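Local coordinates for putative peptide ABC-transport system periplasmic peptide-binding protein (Campylobacter jejuni, PDB 4OEV), which binds nickel as the extracytoplasmic component of an ABC-type importer and may also take part in peptide transport, at residues A[241-246]-A[380-385]; A[395-400]-A[452-457]; A[281-286]-A[457-462]. All blocks are in the same frame, centred on the assembly; numbering follows the deposited sequence.

Interaction 1. Residues A[241-246]-A[380-385]. With OXL (oxalate ion), chain D.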
loop_
_atom_site.group_PDB
_atom_site.type_symbol
_atom_site.label_atom_id
_atom_site.label_comp_id
_atom_site.label_asym_id
_atom_site.label_seq_id
_atom_site.Cartn_x
_atom_site.Cartn_y
_atom_site.Cartn_z
ATOM N N TYR A 241 6.589 -0.929 5.237
ATOM C CA TYR A 241 7.526 -1.886 5.916
ATOM C C TYR A 241 7.691 -3.208 5.144
ATOM O O TYR A 241 6.843 -3.580 4.332
ATOM C CB TYR A 241 7.059 -2.177 7.356
ATOM C CG TYR A 241 5.697 -2.868 7.416
ATOM C CD1 TYR A 241 5.589 -4.250 7.218
ATOM C CD2 TYR A 241 4.540 -2.150 7.695
ATOM C CE1 TYR A 241 4.329 -4.885 7.248
ATOM C CE2 TYR A 241 3.282 -2.786 7.751
ATOM C CZ TYR A 241 3.198 -4.133 7.502
ATOM O OH TYR A 241 1.982 -4.766 7.531
ATOM N N ARG A 242 8.803 -3.917 5.386
ATOM C CA ARG A 242 9.021 -5.250 4.852
ATOM C C ARG A 242 8.971 -6.234 6.013
ATOM O O ARG A 242 9.347 -5.888 7.109
ATOM C CB ARG A 242 10.391 -5.420 4.130
ATOM C CG ARG A 242 10.486 -4.566 2.860
ATOM C CD ARG A 242 9.698 -5.150 1.712
ATOM N NE ARG A 242 9.517 -4.159 0.667
ATOM C CZ ARG A 242 8.558 -3.241 0.654
ATOM N NH1 ARG A 242 7.664 -3.150 1.639
ATOM N NH2 ARG A 242 8.497 -2.385 -0.347
ATOM N N ALA A 243 8.492 -7.435 5.737
ATOM C CA ALA A 243 8.313 -8.482 6.760
ATOM C C ALA A 243 8.322 -9.837 6.111
ATOM O O ALA A 243 8.073 -9.926 4.902
ATOM C CB ALA A 243 6.939 -8.242 7.548
ATOM N N LEU A 244 8.605 -10.899 6.904
ATOM C CA LEU A 244 8.332 -12.261 6.475
ATOM C C LEU A 244 6.876 -12.578 6.828
ATOM O O LEU A 244 6.518 -12.544 8.006
ATOM C CB LEU A 244 9.246 -13.303 7.167
ATOM C CG LEU A 244 9.017 -14.711 6.658
ATOM C CD1 LEU A 244 9.466 -14.702 5.220
ATOM C CD2 LEU A 244 9.875 -15.761 7.546
ATOM N N MET A 245 6.067 -12.894 5.814
ATOM C CA MET A 245 4.655 -13.327 6.011
ATOM C C MET A 245 4.684 -14.826 6.301
ATOM O O MET A 245 5.108 -15.572 5.439
ATOM C CB MET A 245 3.832 -13.072 4.744
ATOM C CG MET A 245 2.240 -13.367 4.765
ATOM S SD MET A 245 1.650 -14.023 3.163
ATOM C CE MET A 245 2.283 -15.704 3.261
ATOM N N PHE A 246 4.192 -15.271 7.459
ATOM C CA PHE A 246 3.965 -16.704 7.717
ATOM C C PHE A 246 2.685 -17.165 7.073
ATOM O O PHE A 246 1.622 -16.485 7.204
ATOM C CB PHE A 246 3.859 -16.993 9.222
ATOM C CG PHE A 246 5.074 -16.652 10.013
ATOM C CD1 PHE A 246 6.307 -17.206 9.706
ATOM C CD2 PHE A 246 4.962 -15.857 11.138
ATOM C CE1 PHE A 246 7.405 -16.922 10.461
ATOM C CE2 PHE A 246 6.059 -15.577 11.916
ATOM C CZ PHE A 246 7.294 -16.123 11.582
ATOM N N PHE A 380 6.593 -15.599 2.680
ATOM C CA PHE A 380 6.687 -14.626 1.590
ATOM C C PHE A 380 7.279 -13.325 2.123
ATOM O O PHE A 380 6.866 -12.866 3.188
ATOM C CB PHE A 380 5.261 -14.379 0.983
ATOM C CG PHE A 380 5.241 -13.406 -0.165
ATOM C CD1 PHE A 380 5.701 -13.786 -1.419
ATOM C CD2 PHE A 380 4.740 -12.115 0.016
ATOM C CE1 PHE A 380 5.666 -12.879 -2.485
ATOM C CE2 PHE A 380 4.698 -11.200 -1.056
ATOM C CZ PHE A 380 5.181 -11.577 -2.290
ATOM N N LEU A 381 8.256 -12.748 1.403
ATOM C CA LEU A 381 8.882 -11.499 1.813
ATOM C C LEU A 381 7.915 -10.383 1.378
ATOM O O LEU A 381 8.000 -9.929 0.248
ATOM C CB LEU A 381 10.262 -11.318 1.148
ATOM C CG LEU A 381 11.282 -10.548 2.007
ATOM C CD1 LEU A 381 10.757 -9.191 2.407
ATOM C CD2 LEU A 381 11.599 -11.317 3.270
ATOM N N ILE A 382 7.031 -10.001 2.290
ATOM C CA ILE A 382 5.825 -9.170 2.035
ATOM C C ILE A 382 6.067 -7.709 2.428
ATOM O O ILE A 382 7.071 -7.407 3.077
ATOM C CB ILE A 382 4.634 -9.745 2.862
ATOM C CG1 ILE A 382 3.250 -9.271 2.317
ATOM C CG2 ILE A 382 4.762 -9.239 4.350
ATOM C CD1 ILE A 382 2.106 -10.119 2.866
ATOM N N GLY A 383 5.168 -6.767 2.042
ATOM C CA GLY A 383 5.360 -5.403 2.472
ATOM C C GLY A 383 3.919 -4.781 2.478
ATOM O O GLY A 383 3.081 -5.278 1.729
ATOM N N TRP A 384 3.658 -3.804 3.349
ATOM C CA TRP A 384 2.371 -3.028 3.363
ATOM C C TRP A 384 2.669 -1.708 3.999
ATOM O O TRP A 384 3.749 -1.522 4.522
ATOM C CB TRP A 384 1.254 -3.719 4.189
ATOM C CG TRP A 384 0.821 -5.042 3.712
ATOM C CD1 TRP A 384 1.023 -6.263 4.339
ATOM C CD2 TRP A 384 0.127 -5.314 2.515
ATOM N NE1 TRP A 384 0.490 -7.273 3.564
ATOM C CE2 TRP A 384 -0.088 -6.706 2.456
ATOM C CE3 TRP A 384 -0.398 -4.505 1.496
ATOM C CZ2 TRP A 384 -0.774 -7.305 1.397
ATOM C CZ3 TRP A 384 -1.061 -5.112 0.442
ATOM C CH2 TRP A 384 -1.259 -6.486 0.417
ATOM N N GLY A 385 1.708 -0.776 3.996
ATOM C CA GLY A 385 1.910 0.429 4.776
ATOM C C GLY A 385 1.273 1.654 4.111
ATOM O O GLY A 385 1.372 1.817 2.893
HETATM C C1 OXL D . 3.698 -6.839 -1.256
HETATM C C2 OXL D . 2.175 -6.885 -1.276
HETATM O O1 OXL D . 4.443 -7.675 -0.590
HETATM O O2 OXL D . 1.657 -8.007 -1.127
HETATM O O3 OXL D . 4.215 -5.955 -1.969
HETATM O O4 OXL D . 1.457 -5.863 -1.590
#
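Tyr-241 and Trp-384 meet at one end of an antiparallel strand pair in the six-stranded sheet of this solute-binding protein, and strand 379-384 forms part of the wall of the oxalate pocket. The Tyr-241 ring lies with one face against the carbonyl of Trp-384, whose O sits over the rim 3.3 Å from CD2. The turn of chi1 to 63°, between backbone N and carbonyl carbon, folds the ring back over the neighbouring strand. Its OH reaches the indole edge near the ring plane, 3.7 Å from Trp-384 CD1, and touches CB as well.

On the same face of the sheet, Ala-243 CB meets Ile-382 CG2. Further along, Met-245 lies across Ile-382, with CG 3.8 Å from Ile-382 CD1. Its bent chain carries the methyl CE on to Phe-380 CB.

Arg-242 points to the other face. Its chain, bent at chi2, brings the guanidinium obliquely up to Gly-383, with NH1 3.3 Å from Gly-383 CA. The same NH1 forms a weak hydrogen bond to Tyr-241 O and a salt bridge to Asp-240.

Six backbone hydrogen bonds join the strands; the one from Trp-384 N to Tyr-241 O is weak. Met-245 N gives a nearly straight bond to Phe-380 O (172°).

Trp-384, Ile-382 and Phe-380 line the oxalate from the strand side. The indole offers a face, with CZ3 3.3 Å from oxalate O4, and the Phe-380 ring offers an edge. Arg-344 also binds the oxalate. From the strand itself, Gly-383 N gives a weak, bent hydrogen bond of 2.9 Å to oxalate O1.

Interaction 2. Residues A[395-400]-A[452-457]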
loop_
_atom_site.group_PDB
_atom_site.type_symbol
_atom_site.label_atom_id
_atom_site.label_comp_id
_atom_site.label_asym_id
_atom_site.label_seq_id
_atom_site.Cartn_x
_atom_site.Cartn_y
_atom_site.Cartn_z
ATOM N N PHE A 395 -6.999 -3.399 8.296
ATOM C CA PHE A 395 -8.188 -4.220 8.224
ATOM C C PHE A 395 -8.122 -5.299 7.100
ATOM O O PHE A 395 -8.329 -6.522 7.361
ATOM C CB PHE A 395 -9.443 -3.342 8.057
ATOM C CG PHE A 395 -10.756 -4.085 8.345
ATOM C CD1 PHE A 395 -11.216 -4.194 9.637
ATOM C CD2 PHE A 395 -11.485 -4.690 7.310
ATOM C CE1 PHE A 395 -12.453 -4.880 9.919
ATOM C CE2 PHE A 395 -12.699 -5.404 7.572
ATOM C CZ PHE A 395 -13.170 -5.496 8.873
ATOM N N ARG A 396 -7.791 -4.911 5.881
ATOM C CA ARG A 396 -7.781 -5.925 4.804
ATOM C C ARG A 396 -6.604 -6.886 4.976
ATOM O O ARG A 396 -6.569 -7.925 4.295
ATOM C CB ARG A 396 -7.658 -5.280 3.413
ATOM C CG ARG A 396 -9.013 -4.679 2.959
ATOM C CD ARG A 396 -8.857 -3.733 1.754
ATOM N NE ARG A 396 -8.274 -2.467 2.198
ATOM C CZ ARG A 396 -8.101 -1.393 1.414
ATOM N NH1 ARG A 396 -7.593 -0.288 1.930
ATOM N NH2 ARG A 396 -8.443 -1.417 0.135
ATOM N N VAL A 397 -5.653 -6.506 5.824
ATOM C CA VAL A 397 -4.393 -7.332 5.920
ATOM C C VAL A 397 -4.429 -8.415 7.018
ATOM O O VAL A 397 -3.923 -9.534 6.800
ATOM C CB VAL A 397 -3.179 -6.407 6.133
ATOM C CG1 VAL A 397 -1.826 -7.213 6.446
ATOM C CG2 VAL A 397 -2.961 -5.551 4.923
ATOM N N PHE A 398 -5.012 -8.088 8.176
ATOM C CA PHE A 398 -4.953 -8.937 9.391
ATOM C C PHE A 398 -6.300 -9.500 9.802
ATOM O O PHE A 398 -6.367 -10.466 10.549
ATOM C CB PHE A 398 -4.404 -8.124 10.576
ATOM C CG PHE A 398 -2.984 -7.583 10.316
ATOM C CD1 PHE A 398 -1.910 -8.453 10.290
ATOM C CD2 PHE A 398 -2.768 -6.232 10.084
ATOM C CE1 PHE A 398 -0.610 -7.972 10.026
ATOM C CE2 PHE A 398 -1.491 -5.743 9.818
ATOM C CZ PHE A 398 -0.404 -6.619 9.803
ATOM N N GLU A 399 -7.388 -8.843 9.401
ATOM C CA GLU A 399 -8.655 -9.302 9.917
ATOM C C GLU A 399 -9.126 -10.598 9.283
ATOM O O GLU A 399 -8.922 -10.863 8.058
ATOM C CB GLU A 399 -9.693 -8.148 9.766
ATOM C CG GLU A 399 -10.682 -7.998 10.919
ATOM C CD GLU A 399 -11.943 -8.705 10.563
ATOM O OE1 GLU A 399 -12.855 -8.776 11.412
ATOM O OE2 GLU A 399 -12.060 -9.137 9.379
ATOM N N SER A 400 -9.789 -11.442 10.104
ATOM C CA SER A 400 -10.148 -12.794 9.652
ATOM C C SER A 400 -10.987 -12.852 8.406
ATOM O O SER A 400 -10.779 -13.730 7.575
ATOM C CB SER A 400 -10.978 -13.543 10.726
ATOM O OG SER A 400 -10.105 -14.082 11.694
ATOM N N PRO A 452 2.054 -13.533 16.554
ATOM C CA PRO A 452 2.658 -12.809 15.421
ATOM C C PRO A 452 2.324 -13.455 14.059
ATOM O O PRO A 452 2.559 -14.627 13.828
ATOM C CB PRO A 452 4.163 -12.860 15.734
ATOM C CG PRO A 452 4.325 -14.109 16.642
ATOM C CD PRO A 452 3.040 -14.185 17.432
ATOM N N PRO A 453 1.717 -12.674 13.166
ATOM C CA PRO A 453 1.446 -13.182 11.820
ATOM C C PRO A 453 2.719 -13.152 10.956
ATOM O O PRO A 453 2.767 -13.796 9.888
ATOM C CB PRO A 453 0.430 -12.180 11.287
ATOM C CG PRO A 453 0.798 -10.912 11.974
ATOM C CD PRO A 453 1.144 -11.324 13.371
ATOM N N PHE A 454 3.669 -12.311 11.368
ATOM C CA PHE A 454 4.853 -11.982 10.546
ATOM C C PHE A 454 6.157 -12.133 11.328
ATOM O O PHE A 454 6.168 -12.244 12.569
ATOM C CB PHE A 454 4.859 -10.524 10.017
ATOM C CG PHE A 454 3.709 -10.113 9.074
ATOM C CD1 PHE A 454 2.815 -11.018 8.458
ATOM C CD2 PHE A 454 3.601 -8.757 8.726
ATOM C CE1 PHE A 454 1.769 -10.551 7.628
ATOM C CE2 PHE A 454 2.565 -8.285 7.888
ATOM C CZ PHE A 454 1.668 -9.183 7.324
ATOM N N ILE A 455 7.273 -12.030 10.604
ATOM C CA ILE A 455 8.478 -11.438 11.208
ATOM C C ILE A 455 8.600 -10.014 10.641
ATOM O O ILE A 455 8.830 -9.871 9.418
ATOM C CB ILE A 455 9.774 -12.152 10.889
ATOM C CG1 ILE A 455 9.711 -13.616 11.350
ATOM C CG2 ILE A 455 10.890 -11.423 11.569
ATOM C CD1 ILE A 455 10.972 -14.398 10.997
ATOM N N PHE A 456 8.358 -8.984 11.457
ATOM C CA PHE A 456 8.514 -7.607 10.936
ATOM C C PHE A 456 10.008 -7.319 10.816
ATOM O O PHE A 456 10.764 -7.671 11.706
ATOM C CB PHE A 456 7.861 -6.578 11.823
ATOM C CG PHE A 456 6.381 -6.503 11.660
ATOM C CD1 PHE A 456 5.820 -5.506 10.854
ATOM C CD2 PHE A 456 5.554 -7.391 12.291
ATOM C CE1 PHE A 456 4.448 -5.390 10.693
ATOM C CE2 PHE A 456 4.122 -7.283 12.114
ATOM C CZ PHE A 456 3.609 -6.272 11.323
ATOM N N LEU A 457 10.422 -6.666 9.743
ATOM C CA LEU A 457 11.866 -6.481 9.530
ATOM C C LEU A 457 12.233 -5.004 9.541
ATOM O O LEU A 457 12.962 -4.566 10.429
ATOM C CB LEU A 457 12.275 -7.146 8.222
ATOM C CG LEU A 457 12.066 -8.666 8.261
ATOM C CD1 LEU A 457 12.133 -9.252 6.830
ATOM C CD2 LEU A 457 13.166 -9.295 9.134
#
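An aromatic cluster joins the short helix 395-398 to the start of the long strand 454-467 in this periplasmic-binding-protein fold. Phe-398, near the end of the helix, meets Pro-453, Phe-454 and Phe-456 of the strand side. The contact is small and fully buried.

Phe-398 reaches across with the far edge of its ring. With CG anti to the carbonyl carbon (chi1 -60°), the ring extends toward the strand. CE1 makes two contacts. It sits over one face of the Phe-454 ring, 3.7 Å from Phe-454 CZ. It also lies 3.8 Å from Pro-453 CG. The two phenyl planes are inclined at 45° with centroids 5.4 Å apart. The neighbouring atom CZ approaches the edge of the Phe-456 ring, 4.3 Å from Phe-456 CZ.

Val-397 adds a methyl from the helix. Its CG1 lies over the centre of the Phe-398 ring on one side and reaches Phe-454 CZ at 4.1 Å. One branch thus touches both aromatic residues. Within the strand, Phe-454 CD2 sits over the rim of the Phe-456 ring, 3.6 Å above its plane.

Tyr-241 of strand 241-246 touches both Phe-398 and Phe-454, and Val-421 of helix 419-429 also touches Phe-398. The cluster therefore links the helix to two neighbouring strands of the six-stranded sheet, 241-246 and 454-467.

No hydrogen bond or charge pair crosses between the segments. Their hold on each other rests on dispersion and the burial of apolar surface, and any specificity probably comes from the fit of ring against ring and ring against methyl.

Interaction 3. Residues A[281-286]-A[457-462]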
loop_
_atom_site.group_PDB
_atom_site.type_symbol
_atom_site.label_atom_id
_atom_site.label_comp_id
_atom_site.label_asym_id
_atom_site.label_seq_id
_atom_site.Cartn_x
_atom_site.Cartn_y
_atom_site.Cartn_z
ATOM N N PHE A 281 14.558 1.696 9.088
ATOM C CA PHE A 281 14.655 1.534 10.526
ATOM C C PHE A 281 13.981 0.206 10.880
ATOM O O PHE A 281 13.135 -0.298 10.124
ATOM C CB PHE A 281 14.091 2.754 11.322
ATOM C CG PHE A 281 12.561 2.881 11.397
ATOM C CD1 PHE A 281 11.805 2.126 12.311
ATOM C CD2 PHE A 281 11.889 3.880 10.655
ATOM C CE1 PHE A 281 10.396 2.294 12.398
ATOM C CE2 PHE A 281 10.500 4.071 10.741
ATOM C CZ PHE A 281 9.748 3.284 11.604
ATOM N N VAL A 282 14.443 -0.404 11.971
ATOM C CA VAL A 282 13.902 -1.705 12.394
ATOM C C VAL A 282 12.392 -1.603 12.653
ATOM O O VAL A 282 11.959 -0.673 13.339
ATOM C CB VAL A 282 14.589 -2.230 13.651
ATOM C CG1 VAL A 282 13.930 -3.573 14.078
ATOM C CG2 VAL A 282 16.114 -2.384 13.407
ATOM N N ALA A 283 11.616 -2.545 12.092
ATOM C CA ALA A 283 10.185 -2.661 12.298
ATOM C C ALA A 283 9.834 -3.770 13.301
ATOM O O ALA A 283 10.480 -4.820 13.348
ATOM C CB ALA A 283 9.458 -2.934 10.962
ATOM N N ASN A 284 8.764 -3.535 14.047
ATOM C CA ASN A 284 8.233 -4.481 15.027
ATOM C C ASN A 284 6.734 -4.629 14.895
ATOM O O ASN A 284 6.172 -5.646 15.265
ATOM C CB ASN A 284 8.586 -4.005 16.446
ATOM C CG ASN A 284 9.994 -4.364 16.823
ATOM O OD1 ASN A 284 10.369 -5.542 16.750
ATOM N ND2 ASN A 284 10.790 -3.356 17.233
ATOM N N HIS A 285 6.075 -3.610 14.368
ATOM C CA HIS A 285 4.623 -3.727 14.163
ATOM C C HIS A 285 4.172 -2.776 13.028
ATOM O O HIS A 285 4.998 -2.041 12.497
ATOM C CB HIS A 285 3.883 -3.486 15.489
ATOM C CG HIS A 285 3.762 -2.047 15.903
ATOM N ND1 HIS A 285 2.988 -1.128 15.224
ATOM C CD2 HIS A 285 4.240 -1.399 16.993
ATOM C CE1 HIS A 285 3.038 0.030 15.842
ATOM N NE2 HIS A 285 3.785 -0.103 16.924
ATOM N N PRO A 286 2.887 -2.828 12.612
ATOM C CA PRO A 286 2.603 -2.227 11.296
ATOM C C PRO A 286 2.122 -0.772 11.343
ATOM O O PRO A 286 1.756 -0.195 10.293
ATOM C CB PRO A 286 1.506 -3.127 10.754
ATOM C CG PRO A 286 0.737 -3.511 11.971
ATOM C CD PRO A 286 1.701 -3.516 13.146
ATOM N N LEU A 457 10.422 -6.666 9.743
ATOM C CA LEU A 457 11.866 -6.481 9.530
ATOM C C LEU A 457 12.233 -5.004 9.541
ATOM O O LEU A 457 12.962 -4.566 10.429
ATOM C CB LEU A 457 12.275 -7.146 8.222
ATOM C CG LEU A 457 12.066 -8.666 8.261
ATOM C CD1 LEU A 457 12.133 -9.252 6.830
ATOM C CD2 LEU A 457 13.166 -9.295 9.134
ATOM N N ALA A 458 11.723 -4.207 8.591
ATOM C CA ALA A 458 12.167 -2.827 8.541
ATOM C C ALA A 458 11.165 -1.889 7.828
ATOM O O ALA A 458 10.475 -2.307 6.901
ATOM C CB ALA A 458 13.511 -2.730 7.848
ATOM N N TYR A 459 11.136 -0.640 8.267
ATOM C CA TYR A 459 10.461 0.451 7.552
ATOM C C TYR A 459 11.457 1.095 6.580
ATOM O O TYR A 459 12.613 1.265 6.924
ATOM C CB TYR A 459 9.944 1.496 8.528
ATOM C CG TYR A 459 8.618 1.111 9.173
ATOM C CD1 TYR A 459 7.413 1.605 8.690
ATOM C CD2 TYR A 459 8.582 0.301 10.297
ATOM C CE1 TYR A 459 6.186 1.277 9.300
ATOM C CE2 TYR A 459 7.360 -0.054 10.906
ATOM C CZ TYR A 459 6.176 0.444 10.414
ATOM O OH TYR A 459 4.980 0.098 11.016
ATOM N N LEU A 460 11.012 1.385 5.358
ATOM C CA LEU A 460 11.895 1.871 4.299
ATOM C C LEU A 460 11.812 3.378 4.018
ATOM O O LEU A 460 10.719 3.986 4.081
ATOM C CB LEU A 460 11.576 1.128 3.009
ATOM C CG LEU A 460 11.523 -0.368 3.070
ATOM C CD1 LEU A 460 11.176 -0.858 1.679
ATOM C CD2 LEU A 460 12.923 -0.929 3.517
ATOM N N ASP A 461 12.963 3.989 3.732
ATOM C CA ASP A 461 12.957 5.257 3.013
ATOM C C ASP A 461 13.013 4.931 1.538
ATOM O O ASP A 461 13.452 3.849 1.139
ATOM C CB ASP A 461 14.135 6.154 3.361
ATOM C CG ASP A 461 13.955 6.869 4.644
ATOM O OD1 ASP A 461 12.895 6.685 5.262
ATOM O OD2 ASP A 461 14.860 7.646 5.018
ATOM N N PHE A 462 12.606 5.886 0.718
ATOM C CA PHE A 462 12.677 5.679 -0.714
ATOM C C PHE A 462 13.584 6.716 -1.314
ATOM O O PHE A 462 13.668 7.841 -0.825
ATOM C CB PHE A 462 11.279 5.725 -1.353
ATOM C CG PHE A 462 10.518 4.447 -1.171
ATOM C CD1 PHE A 462 10.694 3.402 -2.063
ATOM C CD2 PHE A 462 9.650 4.291 -0.113
ATOM C CE1 PHE A 462 10.037 2.178 -1.896
ATOM C CE2 PHE A 462 8.974 3.056 0.068
ATOM C CZ PHE A 462 9.160 2.020 -0.825
#
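Phe-281 and Tyr-459 form an antiparallel hydrogen-bonded pair where strand 280-282 joins the long strand 454-467 in the six-stranded sheet. A classic beta bulge lies just before Tyr-459: Leu-457 and Ala-458 both face Arg-242 of the neighbouring strand 241-246.

Backbone bonds come first. Phe-281 N binds Tyr-459 O, and Tyr-459 N returns a bond of 2.7 Å to Phe-281 O. As the first segment leaves the sheet, Ala-283 N gives a straight bond of 2.9 Å to Leu-457 O, although the N stands well above the carbonyl plane. Ala-458 CA adds a CA-H...O contact to Phe-281 O.

Ring packing is the second kind. The side chains of Phe-281 and Tyr-459 extend in the same direction. Their rings are tilted by only 11° but displaced, with little overlap. The displacement brings Tyr-459 CB over the face of the Phe-281 ring, 3.6 Å from its centroid, in a CH-pi contact. A chi1 of 76° turns the Phe-281 ring toward Tyr-459. There its CE1 comes 3.4 Å from Tyr-459 CD2. Ala-283 CB reaches the same CD2 at 3.4 Å, so this ring atom is pressed by two residues.

The last kind is polar and lies at the far end of the tyrosine. The loop 283-286 passes the ring edge, with the carbonyl of His-285 and the carbonyl carbon of Pro-286 near the ring plane. The hydroxyl is gripped twice, because Glu-288 N also bonds to it. The imidazole of His-285 is turned elsewhere, to Asn-293. Tyr-459 OH donates to a lone pair of His-285 O, in the carbonyl plane, at 2.6 Å.

All three contacts reach the same six-stranded sheet. Strand 241-246 pairs with 379-384 in interaction 1 and, by Leu-244 N to Ile-455 O and Arg-242 N to Ala-458 O, with strand 454-467 of interactions 2 and 3. Those two share Leu-457. Interactions 1 and 2 are wholly buried, whereas Phe-281 and Val-282 leave interaction 3 partly exposed. The chemistry follows position. Interactions 1 and 3 are strand pairings built on backbone bonds, and interaction 3 adds a tyrosine hydroxyl bond to the loop; interaction 2 is a helix against a strand and is purely apolar. Interaction 1 alone contributes residues to the oxalate pocket. Phe-456 packs on the loop of Asn-284 to Pro-286, joining interactions 2 and 3.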